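Local coordinates for uncharacterized protein (Bacteroides uniformis ATCC 8492, PDB 4Q68) that probably cleaves cell-wall peptidoglycan fragments as a highly specific N-acetylmuramoyl-L-alanine amidase of the NlpC/P60 family, at residues L88-D93 with S121-H126; T180-G185 with N227-G232. All blocks are in the same frame, centred on the assembly; numbering follows the deposited sequence.

Interaction 1: residues L88-D93 with S121-H126; sequences LHYIAD and SYMSSH. With NAG (2-acetamido-2-deoxy-beta-D-glucopyranose), chain B.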
ATOM      1  N   LEU A  88       5.252  -6.572   6.325  1.00  5.72           N
ATOM      2  CA  LEU A  88       5.832  -5.887   5.170  1.00  5.91           C
ATOM      3  C   LEU A  88       5.611  -4.376   5.271  1.00  5.81           C
ATOM      4  O   LEU A  88       4.820  -3.767   4.551  1.00  7.13           O
ATOM      5  CB  LEU A  88       5.263  -6.480   3.891  1.00  5.94           C
ATOM      6  CG  LEU A  88       5.688  -7.926   3.673  1.00  6.16           C
ATOM      7  CD1 LEU A  88       4.717  -8.662   2.753  1.00  6.16           C
ATOM      8  CD2 LEU A  88       7.099  -7.999   3.119  1.00  7.21           C
ATOM      9  N   HIS A  89       6.370  -3.772   6.174  1.00  5.88           N
ATOM     10  CA  HIS A  89       6.239  -2.351   6.485  1.00  5.94           C
ATOM     11  C   HIS A  89       6.518  -1.445   5.294  1.00  5.52           C
ATOM     12  O   HIS A  89       5.847  -0.433   5.124  1.00  6.95           O
ATOM     13  CB  HIS A  89       7.207  -1.954   7.591  1.00  6.52           C
ATOM     14  CG  HIS A  89       6.977  -2.686   8.864  1.00  6.70           C
ATOM     15  ND1 HIS A  89       5.867  -2.467   9.638  1.00  7.57           N
ATOM     16  CD2 HIS A  89       7.688  -3.664   9.469  1.00  7.18           C
ATOM     17  CE1 HIS A  89       5.928  -3.258  10.692  1.00  7.81           C
ATOM     18  NE2 HIS A  89       7.016  -4.000  10.612  1.00  7.35           N
ATOM     19  N   TYR A  90       7.536  -1.777   4.510  1.00  5.17           N
ATOM     20  CA  TYR A  90       7.895  -0.958   3.367  1.00  4.95           C
ATOM     21  C   TYR A  90       7.125  -1.413   2.140  1.00  4.81           C
ATOM     22  O   TYR A  90       7.117  -2.605   1.809  1.00  4.96           O
ATOM     23  CB  TYR A  90       9.391  -1.010   3.109  1.00  5.17           C
ATOM     24  CG  TYR A  90      10.232  -0.344   4.157  1.00  5.17           C
ATOM     25  CD1 TYR A  90      10.167   1.030   4.357  1.00  5.98           C
ATOM     26  CD2 TYR A  90      11.134  -1.073   4.927  1.00  5.68           C
ATOM     27  CE1 TYR A  90      10.970   1.653   5.289  1.00  6.07           C
ATOM     28  CE2 TYR A  90      11.954  -0.449   5.852  1.00  5.37           C
ATOM     29  CZ  TYR A  90      11.878   0.916   6.018  1.00  5.42           C
ATOM     30  OH  TYR A  90      12.720   1.576   6.884  1.00  6.65           O
ATOM     31  N   ILE A  91       6.502  -0.472   1.447  1.00  4.90           N
ATOM     32  CA  ILE A  91       5.648  -0.841   0.345  1.00  4.97           C
ATOM     33  C   ILE A  91       6.429  -1.456  -0.816  1.00  4.65           C
ATOM     34  O   ILE A  91       5.918  -2.351  -1.474  1.00  5.06           O
ATOM     35  CB  ILE A  91       4.720   0.321  -0.048  1.00  5.58           C
ATOM     36  CG1 ILE A  91       3.858   0.724   1.162  1.00  6.69           C
ATOM     37  CG2 ILE A  91       3.839  -0.065  -1.239  1.00  6.42           C
ATOM     38  CD1 ILE A  91       3.144  -0.435   1.875  1.00  8.21           C
ATOM     39  N   ALA A  92       7.686  -1.074  -1.037  1.00  4.74           N
ATOM     40  CA  ALA A  92       8.463  -1.775  -2.074  1.00  5.10           C
ATOM     41  C   ALA A  92       8.521  -3.267  -1.759  1.00  5.13           C
ATOM     42  O   ALA A  92       8.449  -4.107  -2.649  1.00  5.66           O
ATOM     43  CB  ALA A  92       9.870  -1.215  -2.190  1.00  5.82           C
ATOM     44  N   ASP A  93       8.684  -3.594  -0.476  1.00  5.09           N
ATOM     45  CA  ASP A  93       8.785  -4.989  -0.015  1.00  5.39           C
ATOM     46  C   ASP A  93       7.432  -5.700  -0.130  1.00  5.25           C
ATOM     47  O   ASP A  93       7.351  -6.851  -0.557  1.00  5.91           O
ATOM     48  CB  ASP A  93       9.270  -4.962   1.436  1.00  5.99           C
ATOM     49  CG  ASP A  93       9.989  -6.226   1.879  1.00  6.93           C
ATOM     50  OD1 ASP A  93      10.276  -7.131   1.063  1.00  7.99           O
ATOM     51  OD2 ASP A  93      10.296  -6.262   3.090  1.00  8.11           O
ATOM     52  N   SER A 121      15.592   3.336   4.405  1.00  6.09           N
ATOM     53  CA  SER A 121      16.287   3.328   5.689  1.00  6.57           C
ATOM     54  C   SER A 121      15.539   4.039   6.818  1.00  6.06           C
ATOM     55  O   SER A 121      16.080   4.177   7.909  1.00  6.88           O
ATOM     56  CB  SER A 121      17.671   3.972   5.554  1.00  8.22           C
ATOM     57  OG  SER A 121      17.540   5.327   5.195  1.00 10.23           O
ATOM     58  N   TYR A 122      14.306   4.501   6.582  1.00  5.67           N
ATOM     59  CA  TYR A 122      13.648   5.403   7.546  1.00  6.17           C
ATOM     60  C   TYR A 122      13.479   4.776   8.925  1.00  5.78           C
ATOM     61  O   TYR A 122      13.729   5.419   9.944  1.00  6.27           O
ATOM     62  CB  TYR A 122      12.297   5.845   6.989  1.00  6.44           C
ATOM     63  CG  TYR A 122      11.632   6.916   7.788  1.00  7.02           C
ATOM     64  CD1 TYR A 122      10.828   6.607   8.865  1.00  8.17           C
ATOM     65  CD2 TYR A 122      11.796   8.253   7.458  1.00  7.25           C
ATOM     66  CE1 TYR A 122      10.209   7.602   9.611  1.00  8.65           C
ATOM     67  CE2 TYR A 122      11.186   9.259   8.201  1.00  7.73           C
ATOM     68  CZ  TYR A 122      10.399   8.922   9.278  1.00  8.34           C
ATOM     69  OH  TYR A 122       9.769   9.892  10.031  1.00  9.72           O
HETATM   70  N   MSE A 123      13.006   3.538   8.976  1.00  5.65           N
HETATM   71  CA  MSE A 123      12.649   2.942  10.255  1.00  5.98           C
HETATM   72  C   MSE A 123      13.863   2.716  11.145  1.00  5.97           C
HETATM   73  O   MSE A 123      13.847   3.098  12.313  1.00  6.61           O
HETATM   74  CB  MSE A 123      11.883   1.644  10.038  1.00  6.70           C
HETATM   75  CG  MSE A 123      10.555   1.858   9.334  1.00  7.14           C
HETATM   76 SE   MSE A 123       9.586   0.219   9.002  0.75  8.90          SE
HETATM   77  CE  MSE A 123       8.941  -0.124  10.785  1.00 11.51           C
ATOM     78  N   SER A 124      14.920   2.113  10.612  1.00  5.99           N
ATOM     79  CA  SER A 124      16.111   1.910  11.433  1.00  6.61           C
ATOM     80  C   SER A 124      16.791   3.229  11.775  1.00  6.94           C
ATOM     81  O   SER A 124      17.460   3.332  12.794  1.00  8.47           O
ATOM     82  CB  SER A 124      17.114   0.970  10.789  1.00  7.15           C
ATOM     83  OG  SER A 124      17.749   1.580   9.698  1.00  7.17           O
ATOM     84  N   SER A 125      16.633   4.236  10.926  1.00  6.82           N
ATOM     85  CA  SER A 125      17.198   5.563  11.168  0.80  7.47           C
ATOM     86  C   SER A 125      16.466   6.320  12.263  1.00  7.11           C
ATOM     87  O   SER A 125      17.021   7.227  12.880  1.00  8.35           O
ATOM     88  CB  SER A 125      17.162   6.406   9.890  0.80  8.54           C
ATOM     89  OG  SER A 125      18.071   5.895   8.926  0.80 11.64           O
ATOM     90  N   HIS A 126      15.200   5.967  12.473  1.00  6.66           N
ATOM     91  CA  HIS A 126      14.319   6.679  13.402  1.00  7.39           C
ATOM     92  C   HIS A 126      13.566   5.702  14.303  1.00  7.10           C
ATOM     93  O   HIS A 126      12.341   5.698  14.340  1.00  7.59           O
ATOM     94  CB  HIS A 126      13.351   7.561  12.611  1.00  7.50           C
ATOM     95  CG  HIS A 126      14.054   8.564  11.757  1.00  7.98           C
ATOM     96  ND1 HIS A 126      14.879   9.531  12.295  1.00  9.53           N
ATOM     97  CD2 HIS A 126      14.095   8.740  10.416  1.00  9.56           C
ATOM     98  CE1 HIS A 126      15.392  10.259  11.327  1.00 10.24           C
ATOM     99  NE2 HIS A 126      14.926   9.812  10.179  1.00  9.74           N
TER
HETATM  100  C1  NAG B 301       2.744   1.608   7.227  0.50 10.08           C
HETATM  101  C2  NAG B 301       3.867   1.222   8.178  0.50  8.88           C
HETATM  102  C3  NAG B 301       3.681  -0.196   8.712  0.50  7.54           C
HETATM  103  C4  NAG B 301       2.239  -0.454   9.144  0.50  7.71           C
HETATM  104  C5  NAG B 301       1.233   0.055   8.119  0.50  8.17           C
HETATM  105  C6  NAG B 301      -0.184  -0.115   8.651  0.50  8.64           C
HETATM  106  C7  NAG B 301       6.041   2.327   7.885  0.50  8.75           C
HETATM  107  C8  NAG B 301       7.367   2.354   7.201  0.50  8.34           C
HETATM  108  N2  NAG B 301       5.179   1.364   7.548  0.50  9.27           N
HETATM  109  O1  NAG B 301       2.893   2.960   6.911  0.50 13.75           O
HETATM  110  O3  NAG B 301       4.505  -0.337   9.841  0.50  8.51           O
HETATM  111  O4  NAG B 301       2.033  -1.821   9.408  0.50  9.04           O
HETATM  112  O5  NAG B 301       1.485   1.417   7.844  0.50  9.12           O
HETATM  113  O6  NAG B 301      -0.349   0.615   9.841  0.50  8.34           O
HETATM  114  O7  NAG B 301       5.812   3.193   8.724  0.50 10.12           O

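Interaction 2: residues T180-G185 with N227-G232; sequences TTNTPG and NNKWTG. With NA (sodium ion), chain C.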
ATOM      1  N   THR A 180       4.639   7.645  -4.263  1.00  5.25           N
ATOM      2  CA  THR A 180       6.055   7.728  -3.994  1.00  5.62           C
ATOM      3  C   THR A 180       6.380   9.077  -3.341  1.00  5.64           C
ATOM      4  O   THR A 180       5.661  10.055  -3.526  1.00  5.95           O
ATOM      5  CB  THR A 180       6.869   7.508  -5.288  1.00  5.87           C
ATOM      6  OG1 THR A 180       6.497   8.460  -6.286  1.00  6.21           O
ATOM      7  CG2 THR A 180       6.602   6.134  -5.861  1.00  6.22           C
ATOM      8  N   THR A 181       7.456   9.113  -2.558  1.00  5.99           N
ATOM      9  CA  THR A 181       7.778  10.266  -1.739  1.00  6.39           C
ATOM     10  C   THR A 181       9.261  10.592  -1.730  1.00  6.61           C
ATOM     11  O   THR A 181      10.102   9.708  -1.756  1.00  7.78           O
ATOM     12  CB  THR A 181       7.286  10.063  -0.304  1.00  6.69           C
ATOM     13  OG1 THR A 181       7.640  11.225   0.449  1.00  7.65           O
ATOM     14  CG2 THR A 181       7.886   8.820   0.355  1.00  7.14           C
ATOM     15  N   ASN A 182       9.561  11.886  -1.631  1.00  6.48           N
ATOM     16  CA  ASN A 182      10.937  12.342  -1.481  1.00  7.28           C
ATOM     17  C   ASN A 182      11.417  12.405  -0.027  1.00  7.13           C
ATOM     18  O   ASN A 182      12.526  12.837   0.226  1.00  8.10           O
ATOM     19  CB  ASN A 182      11.195  13.659  -2.229  1.00  8.68           C
ATOM     20  CG  ASN A 182      10.407  14.816  -1.688  1.00 10.94           C
ATOM     21  OD1 ASN A 182       9.990  14.826  -0.536  1.00 11.90           O
ATOM     22  ND2 ASN A 182      10.214  15.823  -2.524  1.00 17.00           N
ATOM     23  N   THR A 183      10.626  11.924   0.923  1.00  6.42           N
ATOM     24  CA  THR A 183      11.105  11.801   2.289  1.00  6.62           C
ATOM     25  C   THR A 183      12.358  10.931   2.287  1.00  6.15           C
ATOM     26  O   THR A 183      12.332   9.818   1.774  1.00  6.38           O
ATOM     27  CB  THR A 183      10.020  11.190   3.174  1.00  7.11           C
ATOM     28  OG1 THR A 183       8.967  12.148   3.318  1.00  8.62           O
ATOM     29  CG2 THR A 183      10.555  10.783   4.536  1.00  7.43           C
ATOM     30  N   PRO A 184      13.463  11.416   2.877  1.00  6.26           N
ATOM     31  CA  PRO A 184      14.680  10.602   2.886  1.00  6.59           C
ATOM     32  C   PRO A 184      14.464   9.268   3.585  1.00  5.98           C
ATOM     33  O   PRO A 184      13.929   9.202   4.694  1.00  6.64           O
ATOM     34  CB  PRO A 184      15.674  11.485   3.633  1.00  7.53           C
ATOM     35  CG  PRO A 184      15.232  12.867   3.299  1.00  7.54           C
ATOM     36  CD  PRO A 184      13.737  12.801   3.319  1.00  6.89           C
ATOM     37  N   GLY A 185      14.915   8.205   2.931  1.00  6.25           N
ATOM     38  CA  GLY A 185      14.853   6.866   3.477  1.00  6.23           C
ATOM     39  C   GLY A 185      13.503   6.181   3.352  1.00  5.59           C
ATOM     40  O   GLY A 185      13.369   5.052   3.841  1.00  5.88           O
ATOM     41  N   ASN A 227       0.988  18.100  -2.675  1.00 12.62           N
ATOM     42  CA  ASN A 227       1.975  17.706  -1.677  1.00 13.01           C
ATOM     43  C   ASN A 227       3.341  17.686  -2.321  1.00 11.11           C
ATOM     44  O   ASN A 227       3.628  16.841  -3.157  1.00 10.17           O
ATOM     45  CB  ASN A 227       1.645  16.347  -1.056  1.00 14.57           C
ATOM     46  CG  ASN A 227       2.513  16.044   0.149  1.00 15.43           C
ATOM     47  OD1 ASN A 227       3.675  16.444   0.213  1.00 18.23           O
ATOM     48  ND2 ASN A 227       1.947  15.343   1.120  1.00 19.21           N
ATOM     49  N   ASN A 228       4.194  18.620  -1.915  1.00 13.30           N
ATOM     50  CA  ASN A 228       5.513  18.748  -2.520  0.60 14.81           C
ATOM     51  C   ASN A 228       6.402  17.535  -2.285  1.00 14.38           C
ATOM     52  O   ASN A 228       7.393  17.342  -2.996  1.00 17.32           O
ATOM     53  CB  ASN A 228       6.219  20.036  -2.064  0.60 17.92           C
ATOM     54  CG  ASN A 228       6.175  20.245  -0.557  0.60 22.11           C
ATOM     55  OD1 ASN A 228       5.979  19.308   0.217  0.60 26.83           O
ATOM     56  ND2 ASN A 228       6.359  21.491  -0.133  0.60 24.37           N
ATOM     57  N   LYS A 229       6.051  16.712  -1.297  1.00 11.98           N
ATOM     58  CA  LYS A 229       6.828  15.502  -1.043  1.00 11.93           C
ATOM     59  C   LYS A 229       6.402  14.325  -1.895  1.00 10.30           C
ATOM     60  O   LYS A 229       7.152  13.374  -2.033  1.00 12.49           O
ATOM     61  CB  LYS A 229       6.729  15.099   0.408  1.00 12.56           C
ATOM     62  CG  LYS A 229       7.376  16.115   1.310  1.00 13.33           C
ATOM     63  CD  LYS A 229       7.395  15.647   2.736  1.00 14.82           C
ATOM     64  CE  LYS A 229       7.920  16.742   3.647  1.00 15.96           C
ATOM     65  NZ  LYS A 229       7.994  16.267   5.033  1.00 18.36           N
ATOM     66  N   TRP A 230       5.199  14.371  -2.455  1.00  8.57           N
ATOM     67  CA  TRP A 230       4.683  13.264  -3.243  1.00  7.86           C
ATOM     68  C   TRP A 230       5.176  13.405  -4.663  1.00  8.12           C
ATOM     69  O   TRP A 230       4.879  14.369  -5.328  1.00 14.42           O
ATOM     70  CB  TRP A 230       3.165  13.237  -3.157  1.00  7.68           C
ATOM     71  CG  TRP A 230       2.657  12.832  -1.824  1.00  8.76           C
ATOM     72  CD1 TRP A 230       3.394  12.473  -0.731  1.00 10.17           C
ATOM     73  CD2 TRP A 230       1.294  12.696  -1.445  1.00  9.71           C
ATOM     74  NE1 TRP A 230       2.571  12.110   0.294  1.00 12.40           N
ATOM     75  CE2 TRP A 230       1.272  12.234  -0.117  1.00 11.37           C
ATOM     76  CE3 TRP A 230       0.089  12.909  -2.098  1.00 10.60           C
ATOM     77  CZ2 TRP A 230       0.087  11.995   0.567  1.00 12.85           C
ATOM     78  CZ3 TRP A 230      -1.079  12.658  -1.417  1.00 13.10           C
ATOM     79  CH2 TRP A 230      -1.076  12.209  -0.104  1.00 13.73           C
ATOM     80  N   THR A 231       5.950  12.440  -5.123  1.00  6.62           N
ATOM     81  CA  THR A 231       6.665  12.581  -6.375  1.00  6.91           C
ATOM     82  C   THR A 231       6.004  11.875  -7.550  1.00  6.41           C
ATOM     83  O   THR A 231       6.364  12.137  -8.696  1.00  7.08           O
ATOM     84  CB  THR A 231       8.089  12.045  -6.226  1.00  7.22           C
ATOM     85  OG1 THR A 231       8.007  10.712  -5.737  1.00  7.59           O
ATOM     86  CG2 THR A 231       8.898  12.906  -5.273  1.00  8.41           C
ATOM     87  N   GLY A 232       5.077  10.963  -7.282  1.00  6.14           N
ATOM     88  CA  GLY A 232       4.553  10.128  -8.345  1.00  6.10           C
ATOM     89  C   GLY A 232       3.843   8.935  -7.773  1.00  5.32           C
ATOM     90  O   GLY A 232       3.475   8.937  -6.590  1.00  5.43           O
TER
HETATM   91 NA    NA C 302      12.107   8.788  -0.563  1.00  9.89          NA
HETATM   92  O   HOH W   1      10.255   9.519  -4.939  1.00  8.90           O
HETATM   93  O   HOH W   2       9.977  14.202   4.903  1.00 16.84           O
HETATM   94  O   HOH W   3      14.213   7.530  -0.113  1.00 18.80           O
HETATM   95  O   HOH W   4      13.585  10.303  -1.712  1.00 12.80           O
HETATM   96  O   HOH W   5      12.441   7.410  -2.517  1.00 17.72           O

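Interaction 1: residues L88-D93 with S121-H126
A Met-aromatic contact between Tyr90 and Met123 ties the turn that starts helix 91-100 to the first turn of the short helix 122-125. Met123 is a selenomethionine, and its SE lies over one face of the Tyr90 ring, toward the rim, 4.2 Å from the centroid and 25° off the ring normal. The two side chains overlap head to tail, with Met123 CG 3.7 Å from Tyr90 CZ. This antiparallel overlap brings the phenol oxygen up to the Met123 backbone, where Met123 N donates a nearly straight bond to Tyr90 OH (2.9 Å, 163°). Early amide groups of a helix have no carbonyl of the preceding turn to bond to, so the tyrosine, which is itself the N-cap residue of helix 91-100, gives this one a partner from another part of the chain. Glu147, on helix 137-150, holds the same hydroxyl through OE2 and Ser124 OG through OE1. The turn about the CG-SE bond of Met123 (chi3 76°) carries the methyl CE over a face of the His89 imidazole, a CH-pi contact 3.9 Å from the ring centroid. Met123 SE also touches His89 CB at 3.5 Å. His89 NE2 bonds to Tyr84 O, while His89 ND1 lies 2.5 Å from O3 of the N-acetylglucosamine, so short for a hydrogen bond that its geometry is doubtful. Arg87 also bonds to the sugar. The acetamido methyl C8 of the sugar approaches Met123 SE to 3.6 Å.

Interaction 2: residues T180-G185 with N227-G232
Thr180 and Thr181, at the end of strand 176-181, run antiparallel beside the start of strand 230-238. Three backbone bonds, each of 2.9 Å, join them: Thr180 N to Gly232 O, Thr231 N to Thr180 O, and, past the strand end, Asn182 N to Lys229 O, the last with its donor in the carbonyl plane. Among side chains, the hydroxyls Thr180 OG1 and Thr231 OG1 meet at 2.8 Å. Chi1 of 57° sets Thr180 OG1 between its own backbone N and carbonyl carbon, facing the neighbouring strand. The Asn182 amide lies across the Lys229 chain, its OD1 3.4 Å from Lys229 CB, while its ND2 makes a weak bond to Asn228 O. The extended Lys229 chain reaches a water that NZ shares with Thr183 OG1. Within the loop, Thr183 N donates to Thr181 OG1 (3.1 Å, 172°), forming an ST turn. A valine in place of Thr181 would probably leave Thr183 N without this acceptor and let the turn shift, disturbing the spacing of its carbonyls. Those carbonyls bind sodium, Thr181 O at 2.5 Å and Thr183 O at 2.6 Å, and three waters and Leu186 O complete six ligands. Asn227 OD1 accepts from Lys229 N in an Asx turn within a type I beta turn. Thus an ST turn follows strand 176-181 and an Asx turn leads into strand 230-238, inner antiparallel neighbours of the main sheet, beside a sodium site.

Overall arrangement
The two contacts meet at Gly185, whose O probably accepts hydrogen bonds from Ser121 N and Tyr122 N, so the sodium-bearing loop of interaction 2 gives an acceptor to the first amides at the start of helix 122-125. Tyr122 also packs on Pro184 O and Thr183 CG2. The centres of both interactions lie about 14 Å apart. Interaction 1 joins two helix starts and depends on buried His89, Tyr90 and Met123, with aromatic and selenium packing and one cross-bond beside the sugar. Interaction 2 joins neighbouring sheet strands through backbone bonds and hydroxyls; buried at Thr180, Thr181 and Gly232, it becomes exposed at Asn182, Asn228 and Lys229, where water links Lys229 to Thr183, while sodium sits on loop carbonyls.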